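Siderophore-interacting protein (Aeromonas hydrophila, PDB 6K2L) binds FAD and, as a member of the siderophore-interacting flavoprotein family, probably reduces the ferric iron of siderophore complexes so that the metal can be released. Local coordinates at residues Leu13-Ile18 against Ile28-Pro33; Gln212-Trp217 against Arg240-Ala245; His165-Val170 against Glu202-Leu207; Lys48-Gln53 against Leu120-Gly125. The protein carries 1 engineered substitution. All blocks are in the same frame, centred on the assembly; numbering follows the deposited sequence.

Interaction 1: residues Leu13-Ile18 against Ile28-Pro33; sequences LTVKHI and ICLTSP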
# COMPACT_ATOMS: atom_id res chain seq x y z
N LEU A 13 -18.76 9.96 -3.83
CA LEU A 13 -18.82 8.77 -3.00
C LEU A 13 -19.82 8.98 -1.87
O LEU A 13 -20.17 10.12 -1.54
CB LEU A 13 -17.45 8.41 -2.42
CG LEU A 13 -16.25 8.62 -3.36
CD1 LEU A 13 -14.92 8.49 -2.63
CD2 LEU A 13 -16.34 7.65 -4.48
N THR A 14 -20.25 7.87 -1.29
CA THR A 14 -21.17 7.87 -0.17
C THR A 14 -20.46 7.33 1.06
O THR A 14 -19.61 6.44 0.97
CB THR A 14 -22.40 7.01 -0.52
OG1 THR A 14 -23.08 7.57 -1.65
CG2 THR A 14 -23.38 6.90 0.66
N VAL A 15 -20.79 7.89 2.22
CA VAL A 15 -20.20 7.39 3.46
C VAL A 15 -20.83 6.03 3.78
O VAL A 15 -22.05 5.90 3.87
CB VAL A 15 -20.39 8.38 4.61
CG1 VAL A 15 -19.87 7.78 5.92
CG2 VAL A 15 -19.72 9.72 4.29
N LYS A 16 -20.00 5.01 3.93
CA LYS A 16 -20.43 3.69 4.35
C LYS A 16 -20.48 3.58 5.86
O LYS A 16 -21.50 3.18 6.43
CB LYS A 16 -19.49 2.63 3.76
CG LYS A 16 -20.03 1.23 3.71
CD LYS A 16 -19.22 0.40 2.74
CE LYS A 16 -18.61 -0.80 3.43
NZ LYS A 16 -19.43 -2.03 3.24
N HIS A 17 -19.38 3.93 6.54
CA HIS A 17 -19.33 3.90 7.99
C HIS A 17 -18.21 4.79 8.50
O HIS A 17 -17.28 5.14 7.77
CB HIS A 17 -19.14 2.49 8.53
CG HIS A 17 -17.95 1.78 7.96
ND1 HIS A 17 -16.66 2.01 8.39
CD2 HIS A 17 -17.86 0.84 6.98
CE1 HIS A 17 -15.83 1.24 7.72
NE2 HIS A 17 -16.52 0.52 6.85
N ILE A 18 -18.31 5.13 9.78
CA ILE A 18 -17.49 6.11 10.46
C ILE A 18 -16.92 5.43 11.69
O ILE A 18 -17.52 4.51 12.25
CB ILE A 18 -18.32 7.35 10.83
CG1 ILE A 18 -19.02 7.90 9.60
CG2 ILE A 18 -17.46 8.42 11.44
CD1 ILE A 18 -20.52 7.87 9.72
N ILE A 28 -13.38 8.00 8.11
CA ILE A 28 -14.61 7.95 7.34
C ILE A 28 -14.35 7.06 6.13
O ILE A 28 -13.38 7.27 5.39
CB ILE A 28 -15.06 9.35 6.92
CG1 ILE A 28 -15.44 10.16 8.16
CG2 ILE A 28 -16.16 9.23 5.93
CD1 ILE A 28 -15.67 11.66 7.89
N CYS A 29 -15.17 6.04 5.97
CA CYS A 29 -14.99 5.07 4.90
C CYS A 29 -16.03 5.34 3.83
O CYS A 29 -17.23 5.34 4.10
CB CYS A 29 -15.14 3.65 5.43
SG CYS A 29 -15.28 2.47 4.09
N LEU A 30 -15.56 5.58 2.62
CA LEU A 30 -16.40 6.02 1.53
C LEU A 30 -16.43 4.93 0.47
O LEU A 30 -15.47 4.19 0.29
CB LEU A 30 -15.86 7.31 0.94
CG LEU A 30 -15.88 8.46 1.96
CD1 LEU A 30 -14.64 9.29 1.77
CD2 LEU A 30 -17.09 9.29 1.72
N THR A 31 -17.56 4.81 -0.20
CA THR A 31 -17.74 3.76 -1.17
C THR A 31 -18.53 4.29 -2.35
O THR A 31 -19.32 5.23 -2.22
CB THR A 31 -18.45 2.54 -0.56
OG1 THR A 31 -18.62 1.54 -1.57
CG2 THR A 31 -19.82 2.92 0.04
N SER A 32 -18.30 3.66 -3.50
CA SER A 32 -18.98 3.89 -4.77
C SER A 32 -18.55 2.83 -5.76
O SER A 32 -17.39 2.38 -5.75
CB SER A 32 -18.65 5.26 -5.36
OG SER A 32 -19.64 5.67 -6.30
N PRO A 33 -19.46 2.37 -6.63
CA PRO A 33 -19.05 1.53 -7.76
C PRO A 33 -18.10 2.24 -8.71
O PRO A 33 -17.36 1.57 -9.44
CB PRO A 33 -20.38 1.18 -8.43
CG PRO A 33 -21.38 1.25 -7.29
CD PRO A 33 -20.93 2.44 -6.50
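Leu13 brings its CD2 methyl to 3.4 Å from CB of Ser32, while its CB rests on CB of Leu30. The two leucine side chains cross at about a right angle. Thr14 then pairs with Thr31 through two backbone bonds. Thr14 N reaches Thr31 O at 2.9 Å, almost straight, and Thr31 N returns to Thr14 O. Val15 lies on the same face as Leu30 and Ile28. Its CG2 touches Leu30 CD2 at 3.7 Å and also reaches Ile28 CG2.

At Lys16 the register of the antiparallel hairpin shifts by one residue at a classic beta bulge: Lys16 and His17 both face Cys29. Lys16 N gives a bond to Cys29 O (2.8 Å), and Cys29 N gives one to His17 O (2.9 Å). The aliphatic part of Lys16 runs over CG2 of Thr31, whose OG1 is bonded to Leu93 O. His17 has CG between its backbone N and carbonyl carbon (chi1 54°). This folds the imidazole over Cys29, with CB of Cys29 3.7 Å from the ring centroid in a CH-pi contact. The sulfur meets the ring obliquely. Ile18 closes the contact with CG2 against CG1 of Ile28.

Strand 25-31 is bonded on to strand 94-100, and strand 11-20 on to strand 120-123. Phe111 of helix 107-114 packs against Val15 and Ile28.

Interaction 2: residues Gln212-Trp217 against Arg240-Ala245; sequences QQSYFW and RTRVYA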
# COMPACT_ATOMS: atom_id res chain seq x y z
N GLN A 212 23.09 10.18 4.00
CA GLN A 212 23.12 9.33 2.82
C GLN A 212 22.06 8.24 2.94
O GLN A 212 21.81 7.72 4.03
CB GLN A 212 24.50 8.69 2.59
CG GLN A 212 25.68 9.66 2.62
CD GLN A 212 25.68 10.65 1.46
OE1 GLN A 212 24.94 10.51 0.47
NE2 GLN A 212 26.53 11.69 1.58
N GLN A 213 21.45 7.90 1.81
CA GLN A 213 20.42 6.87 1.74
C GLN A 213 19.32 7.09 2.78
O GLN A 213 18.93 6.17 3.50
CB GLN A 213 21.03 5.48 1.91
CG GLN A 213 20.41 4.46 0.99
CD GLN A 213 21.35 3.33 0.69
OE1 GLN A 213 22.58 3.50 0.76
NE2 GLN A 213 20.80 2.16 0.38
N SER A 214 18.80 8.31 2.83
CA SER A 214 17.76 8.64 3.79
C SER A 214 16.68 9.48 3.13
O SER A 214 16.90 10.12 2.11
CB SER A 214 18.33 9.36 5.02
OG SER A 214 19.19 10.42 4.65
N TYR A 215 15.51 9.46 3.75
CA TYR A 215 14.34 10.20 3.30
C TYR A 215 13.77 10.96 4.49
O TYR A 215 13.48 10.36 5.53
CB TYR A 215 13.30 9.26 2.71
CG TYR A 215 12.10 9.96 2.12
CD1 TYR A 215 12.25 10.89 1.09
CD2 TYR A 215 10.80 9.68 2.57
CE1 TYR A 215 11.15 11.53 0.53
CE2 TYR A 215 9.70 10.32 2.02
CZ TYR A 215 9.89 11.24 1.00
OH TYR A 215 8.80 11.87 0.45
N PHE A 216 13.63 12.28 4.34
CA PHE A 216 13.08 13.15 5.36
C PHE A 216 11.68 13.58 4.94
O PHE A 216 11.48 14.05 3.83
CB PHE A 216 13.97 14.37 5.56
CG PHE A 216 15.37 14.02 5.98
CD1 PHE A 216 16.31 13.56 5.05
CD2 PHE A 216 15.76 14.17 7.30
CE1 PHE A 216 17.61 13.25 5.45
CE2 PHE A 216 17.07 13.86 7.70
CZ PHE A 216 17.99 13.40 6.78
N TRP A 217 10.71 13.39 5.83
CA TRP A 217 9.31 13.67 5.55
C TRP A 217 8.78 14.54 6.67
O TRP A 217 8.70 14.10 7.82
CB TRP A 217 8.52 12.37 5.43
CG TRP A 217 7.14 12.54 4.86
CD1 TRP A 217 6.76 12.29 3.57
CD2 TRP A 217 5.97 13.00 5.55
NE1 TRP A 217 5.41 12.56 3.42
CE2 TRP A 217 4.91 12.99 4.62
CE3 TRP A 217 5.70 13.37 6.87
CZ2 TRP A 217 3.61 13.34 4.98
CZ3 TRP A 217 4.41 13.72 7.22
CH2 TRP A 217 3.38 13.70 6.28
N ARG A 240 17.20 17.85 -2.58
CA ARG A 240 15.80 18.24 -2.45
C ARG A 240 14.87 17.08 -2.73
O ARG A 240 13.75 17.03 -2.20
CB ARG A 240 15.51 19.40 -3.41
CG ARG A 240 14.14 20.06 -3.24
CD ARG A 240 14.21 21.59 -3.32
NE ARG A 240 14.85 22.17 -2.13
CZ ARG A 240 16.00 22.86 -2.14
NH1 ARG A 240 16.48 23.33 -0.99
NH2 ARG A 240 16.67 23.07 -3.27
N THR A 241 15.29 16.14 -3.57
CA THR A 241 14.41 15.02 -3.89
C THR A 241 14.23 14.05 -2.73
O THR A 241 13.31 13.23 -2.76
CB THR A 241 14.95 14.28 -5.12
OG1 THR A 241 16.24 13.72 -4.81
CG2 THR A 241 15.08 15.22 -6.28
N ARG A 242 15.09 14.11 -1.70
CA ARG A 242 14.99 13.21 -0.56
C ARG A 242 14.49 13.92 0.69
O ARG A 242 14.66 13.42 1.80
CB ARG A 242 16.32 12.52 -0.31
CG ARG A 242 16.50 11.38 -1.28
CD ARG A 242 17.94 11.00 -1.48
NE ARG A 242 18.66 10.94 -0.23
CZ ARG A 242 19.58 11.82 0.15
NH1 ARG A 242 19.88 12.84 -0.64
NH2 ARG A 242 20.19 11.66 1.33
N VAL A 243 13.89 15.10 0.52
CA VAL A 243 13.25 15.83 1.60
C VAL A 243 11.84 16.18 1.15
O VAL A 243 11.66 16.85 0.12
CB VAL A 243 14.01 17.11 1.99
CG1 VAL A 243 13.29 17.82 3.13
CG2 VAL A 243 15.45 16.80 2.37
N TYR A 244 10.84 15.72 1.89
CA TYR A 244 9.46 16.15 1.72
C TYR A 244 9.17 17.15 2.84
O TYR A 244 9.35 16.83 4.03
CB TYR A 244 8.54 14.92 1.74
CG TYR A 244 7.06 15.17 1.72
CD1 TYR A 244 6.38 15.58 2.88
CD2 TYR A 244 6.32 14.94 0.57
CE1 TYR A 244 5.00 15.77 2.88
CE2 TYR A 244 4.94 15.14 0.54
CZ TYR A 244 4.29 15.56 1.69
OH TYR A 244 2.92 15.74 1.67
N ALA A 245 8.78 18.37 2.48
CA ALA A 245 8.46 19.41 3.46
C ALA A 245 7.25 20.17 2.94
O ALA A 245 7.38 21.11 2.15
CB ALA A 245 9.64 20.34 3.72
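Trp217 and Tyr244 form the tight end of this contact. The five-membered ring of Trp217 lies in an offset stack on the Tyr244 ring, with centroids 3.8 Å apart and planes at 5°. NE1 of Trp217 comes over one face of the phenol ring, 3.2 Å from Tyr244 CD1. The two residues are paired on one face of the parallel strands, and each has CG anti to its own backbone N (chi1 -168° for Trp217 and 173° for Tyr244), so the side chains run side by side. Tyr215 adds its hydroxyl, with OH 3.3 Å from Tyr244 CB. The Tyr244 side chain approaches the bound FAD to about 4 Å (nearest atoms), and its OH is bonded to the hydroxyl of Tyr248.

The backbones run parallel. Phe216 N binds Arg242 O at 3.0 Å, and Tyr244 N binds Phe216 O at 2.6 Å. This is the pairing of a beta-alpha-beta unit: strand 214-218, helix 222-235 and strand 243-245, at one end of the five-stranded parallel sheet. Val243 points to the face shared with Phe216, and its CG2 meets Phe216 CB.

The other end is looser and more exposed. Arg242 bends at chi3 and lays its chain along Ser214 O. Its NE makes only a weak bond to that oxygen, at 3.0 Å. NH2 has a weak bond to Glu211 O. Gln212 and Gln213 are exposed and come only near Arg242 NH2, with Gln212 CA 4.0 Å away.

Interaction 3: residues His165-Val170 against Glu202-Leu207; sequences HIALLV and EYFTSL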
# COMPACT_ATOMS: atom_id res chain seq x y z
N HIS A 165 13.59 7.70 12.80
CA HIS A 165 12.90 8.30 13.93
C HIS A 165 11.67 9.03 13.42
O HIS A 165 11.71 9.69 12.37
CB HIS A 165 13.80 9.28 14.69
CG HIS A 165 15.15 8.73 15.05
ND1 HIS A 165 15.37 8.00 16.20
CD2 HIS A 165 16.34 8.82 14.42
CE1 HIS A 165 16.65 7.67 16.27
NE2 HIS A 165 17.26 8.16 15.20
N ILE A 166 10.59 8.92 14.18
CA ILE A 166 9.34 9.61 13.94
C ILE A 166 8.95 10.34 15.22
O ILE A 166 8.99 9.77 16.31
CB ILE A 166 8.24 8.61 13.50
CG1 ILE A 166 8.68 7.92 12.22
CG2 ILE A 166 6.89 9.32 13.35
CD1 ILE A 166 7.79 6.80 11.82
N ALA A 167 8.58 11.62 15.09
CA ALA A 167 8.03 12.38 16.22
C ALA A 167 6.69 12.97 15.82
O ALA A 167 6.57 13.56 14.75
CB ALA A 167 8.99 13.48 16.65
N LEU A 168 5.67 12.83 16.68
CA LEU A 168 4.36 13.41 16.39
C LEU A 168 3.92 14.38 17.48
O LEU A 168 4.03 14.09 18.67
CB LEU A 168 3.33 12.32 16.24
CG LEU A 168 3.61 11.31 15.12
CD1 LEU A 168 2.65 10.14 15.21
CD2 LEU A 168 3.49 11.97 13.76
N LEU A 169 3.34 15.53 17.07
CA LEU A 169 2.69 16.47 17.99
C LEU A 169 1.16 16.31 17.91
O LEU A 169 0.57 16.52 16.85
CB LEU A 169 3.09 17.90 17.64
CG LEU A 169 2.66 19.06 18.57
CD1 LEU A 169 3.01 18.77 20.05
CD2 LEU A 169 3.24 20.45 18.15
N VAL A 170 0.53 15.92 19.02
CA VAL A 170 -0.92 15.78 19.13
C VAL A 170 -1.45 16.76 20.18
O VAL A 170 -0.71 17.14 21.11
CB VAL A 170 -1.34 14.34 19.51
CG1 VAL A 170 -1.04 13.37 18.39
CG2 VAL A 170 -0.66 13.89 20.81
N GLU A 202 13.44 20.71 19.57
CA GLU A 202 14.65 20.42 20.33
C GLU A 202 14.99 18.93 20.26
O GLU A 202 16.13 18.57 19.94
CB GLU A 202 14.49 20.87 21.78
CG GLU A 202 15.66 20.42 22.65
CD GLU A 202 15.84 21.23 23.93
OE1 GLU A 202 15.20 20.90 24.97
OE2 GLU A 202 16.63 22.21 23.91
N TYR A 203 14.00 18.06 20.52
CA TYR A 203 14.29 16.63 20.56
C TYR A 203 14.76 16.12 19.21
O TYR A 203 15.72 15.36 19.14
CB TYR A 203 13.07 15.84 21.00
CG TYR A 203 13.06 14.40 20.55
CD1 TYR A 203 13.79 13.43 21.24
CD2 TYR A 203 12.33 14.01 19.43
CE1 TYR A 203 13.78 12.09 20.85
CE2 TYR A 203 12.31 12.68 19.02
CZ TYR A 203 13.03 11.73 19.74
OH TYR A 203 13.00 10.42 19.34
N PHE A 204 14.08 16.53 18.14
CA PHE A 204 14.42 16.00 16.82
C PHE A 204 15.74 16.55 16.32
O PHE A 204 16.44 15.87 15.57
CB PHE A 204 13.33 16.27 15.78
CG PHE A 204 13.15 15.13 14.81
CD1 PHE A 204 12.26 14.09 15.11
CD2 PHE A 204 13.89 15.06 13.63
CE1 PHE A 204 12.10 13.01 14.24
CE2 PHE A 204 13.72 13.98 12.76
CZ PHE A 204 12.82 12.95 13.08
N THR A 205 16.07 17.79 16.69
CA THR A 205 17.36 18.32 16.28
C THR A 205 18.51 17.68 17.06
O THR A 205 19.62 17.61 16.54
CB THR A 205 17.37 19.85 16.42
OG1 THR A 205 16.98 20.23 17.75
CG2 THR A 205 16.39 20.49 15.41
N SER A 206 18.24 17.19 18.30
CA SER A 206 19.26 16.45 19.05
C SER A 206 19.62 15.10 18.43
O SER A 206 20.67 14.54 18.80
CB SER A 206 18.81 16.21 20.50
OG SER A 206 17.88 15.13 20.63
N LEU A 207 18.79 14.52 17.52
CA LEU A 207 19.10 13.18 17.05
C LEU A 207 20.16 13.21 15.94
O LEU A 207 20.12 14.08 15.06
CB LEU A 207 17.86 12.46 16.52
CG LEU A 207 16.58 12.46 17.34
CD1 LEU A 207 15.37 12.26 16.42
CD2 LEU A 207 16.59 11.43 18.47
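Phe204 turns the edge of its ring to Ala167 and His165, joining helix 198-205 to strand 163-170 of the parallel alpha/beta sheet. The helix follows strand 185-191 and precedes strand 214-218 in the chain, so it lies on a crossover connection and packs over one face of the sheet. No hydrogen bond spans the two segments. The contact is packing of ring edges, methyls and one backbone carbonyl.

The Phe204 ring meets the strand along its rim. CD1 is 3.7 Å from Ala167 CB. Tyr203 also offers a ring edge to this methyl, through CE2 at 4.2 Å. Ala167 thus sits at the edges of two aromatic rings. The Tyr203 ring also meets the ring of Phe190 on strand 185-191. Phe204 goes on to Tyr140 and Val142 of strand 138-144 and to Met228 of helix 222-235.

Leu207 approaches differently. Its CD1 methyl lies over the centre of one face of the Phe204 ring, 3.8 Å above the plane. The same methyl reaches over a face of the His165 imidazole, 4.2 Å from the centroid, in a CH-pi contact. His165 has CG beside its backbone N (chi1 -50°), which carries the ring toward Leu207. ND1 has a weak bond to Thr186 OG1. The backbone O of His165 lies in the plane of the Phe204 ring at its edge, 3.5 Å from CZ.

Interaction 4: residues Lys48-Gln53 against Leu120-Gly125; sequences KIMLPQ and LLAISG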
# COMPACT_ATOMS: atom_id res chain seq x y z
N LYS A 48 -7.93 15.97 -3.53
CA LYS A 48 -8.78 17.10 -3.23
C LYS A 48 -10.17 16.56 -2.96
O LYS A 48 -10.70 15.79 -3.77
CB LYS A 48 -8.81 18.08 -4.40
CG LYS A 48 -7.47 18.67 -4.78
CD LYS A 48 -6.72 19.16 -3.55
CE LYS A 48 -5.86 20.37 -3.86
NZ LYS A 48 -6.74 21.54 -4.19
N ILE A 49 -10.76 16.92 -1.81
CA ILE A 49 -12.19 16.73 -1.60
C ILE A 49 -12.90 18.02 -1.97
O ILE A 49 -12.37 19.13 -1.79
CB ILE A 49 -12.52 16.27 -0.16
CG1 ILE A 49 -12.42 17.43 0.83
CG2 ILE A 49 -11.71 15.06 0.24
CD1 ILE A 49 -13.04 17.11 2.21
N MET A 50 -14.08 17.87 -2.55
CA MET A 50 -14.85 19.00 -3.05
C MET A 50 -16.10 19.08 -2.19
O MET A 50 -16.92 18.15 -2.18
CB MET A 50 -15.18 18.83 -4.53
CG MET A 50 -13.96 18.92 -5.44
SD MET A 50 -14.18 18.31 -7.15
CE MET A 50 -13.51 16.66 -6.98
N LEU A 51 -16.23 20.14 -1.47
CA LEU A 51 -17.34 20.40 -0.60
C LEU A 51 -18.21 21.50 -1.21
O LEU A 51 -17.73 22.33 -1.99
CB LEU A 51 -16.86 20.83 0.79
CG LEU A 51 -16.04 19.71 1.46
CD1 LEU A 51 -14.87 20.23 2.33
CD2 LEU A 51 -16.93 18.78 2.28
N PRO A 52 -19.50 21.49 -0.92
CA PRO A 52 -20.38 22.58 -1.34
C PRO A 52 -19.96 23.92 -0.75
O PRO A 52 -19.39 24.00 0.33
CB PRO A 52 -21.75 22.15 -0.80
CG PRO A 52 -21.41 21.12 0.31
CD PRO A 52 -20.24 20.41 -0.24
N GLN A 53 -20.27 24.98 -1.49
CA GLN A 53 -20.16 26.34 -0.99
C GLN A 53 -21.27 26.62 0.03
O GLN A 53 -22.22 25.85 0.16
CB GLN A 53 -20.27 27.33 -2.14
CG GLN A 53 -19.36 27.08 -3.29
CD GLN A 53 -19.78 27.88 -4.53
OE1 GLN A 53 -20.40 28.96 -4.42
NE2 GLN A 53 -19.46 27.35 -5.71
N LEU A 120 -22.66 12.43 1.27
CA LEU A 120 -21.91 12.47 0.02
C LEU A 120 -20.62 13.24 0.19
O LEU A 120 -20.54 14.20 0.97
CB LEU A 120 -22.73 13.15 -1.06
CG LEU A 120 -24.02 12.48 -1.45
CD1 LEU A 120 -24.69 13.36 -2.53
CD2 LEU A 120 -23.69 11.09 -1.96
N LEU A 121 -19.61 12.85 -0.60
CA LEU A 121 -18.36 13.60 -0.72
C LEU A 121 -17.78 13.41 -2.12
O LEU A 121 -17.57 12.27 -2.55
CB LEU A 121 -17.32 13.16 0.32
CG LEU A 121 -16.15 14.13 0.51
CD1 LEU A 121 -16.61 15.26 1.42
CD2 LEU A 121 -14.94 13.42 1.11
N ALA A 122 -17.52 14.51 -2.81
CA ALA A 122 -16.83 14.44 -4.09
C ALA A 122 -15.33 14.41 -3.85
O ALA A 122 -14.82 15.09 -2.95
CB ALA A 122 -17.21 15.62 -4.98
N ILE A 123 -14.63 13.58 -4.62
CA ILE A 123 -13.17 13.54 -4.52
C ILE A 123 -12.55 13.47 -5.91
O ILE A 123 -13.12 12.89 -6.85
CB ILE A 123 -12.65 12.36 -3.66
CG1 ILE A 123 -12.97 11.02 -4.32
CG2 ILE A 123 -13.22 12.42 -2.25
CD1 ILE A 123 -11.88 10.02 -4.15
N SER A 124 -11.38 14.09 -6.01
CA SER A 124 -10.52 14.10 -7.18
C SER A 124 -9.75 12.79 -7.29
O SER A 124 -9.93 11.86 -6.50
CB SER A 124 -9.53 15.23 -7.07
OG SER A 124 -8.44 14.75 -6.31
N GLY A 125 -8.81 12.73 -8.22
CA GLY A 125 -7.90 11.62 -8.31
C GLY A 125 -6.67 11.91 -7.48
O GLY A 125 -6.54 12.99 -6.89
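Strands 46-51 and 120-123 are antiparallel neighbours in the six-stranded barrel of the FAD-binding domain, and Ile49 and Met50 pair here with Ile123 and Ala122. Met50 N binds Ala122 O at 2.9 Å, approaching from above the carbonyl plane. Ser124 N binds Lys48 O, also at 2.9 Å. Ser124 is gripped a second time, since Lys48 N donates to its OG at 3.1 Å. That hydroxyl gives its own proton to Gly125 O at 2.7 Å, which fixes its rotation.

On one face Ile49 CG2 touches Leu121 CD2 at 3.7 Å and also Ile123 CG2. Leu51 CD2 meets Leu121 CD1 at 3.6 Å, and the Leu51 side chain lies near the bound FAD. On the other face the CB atoms of Met50 and Ala122 lie 3.8 Å apart. The methionine chain bends at chi3 (-98°), and this brings CE to 3.5 Å from Ser124 N.

Strand 46-51 is bonded on to strand 79-89, and strand 120-123 to strand 11-20. Leu51 and Leu121 both rest on Phe111 of helix 107-114.

Overall arrangement
Interactions 1 and 4 belong to the antiparallel barrel of the FAD-binding domain. Their centres are 13 Å apart. They touch because strands 11-20 and 120-123 are neighbours, with Leu13 N probably bonded to Leu121 O. Interactions 2 and 3 belong to the parallel sheet of the second domain. Their centres are 16 Å apart, and helix 198-205 leads on to strand 214-218. Along the chain the order is 1, 4, 3, 2, so the barrel is complete before the parallel sheet begins. The two pairs lie on opposite sides of the chain's centre. FAD approaches both domains: Leu51 of interaction 4 and Tyr244 of interaction 2 are both near it.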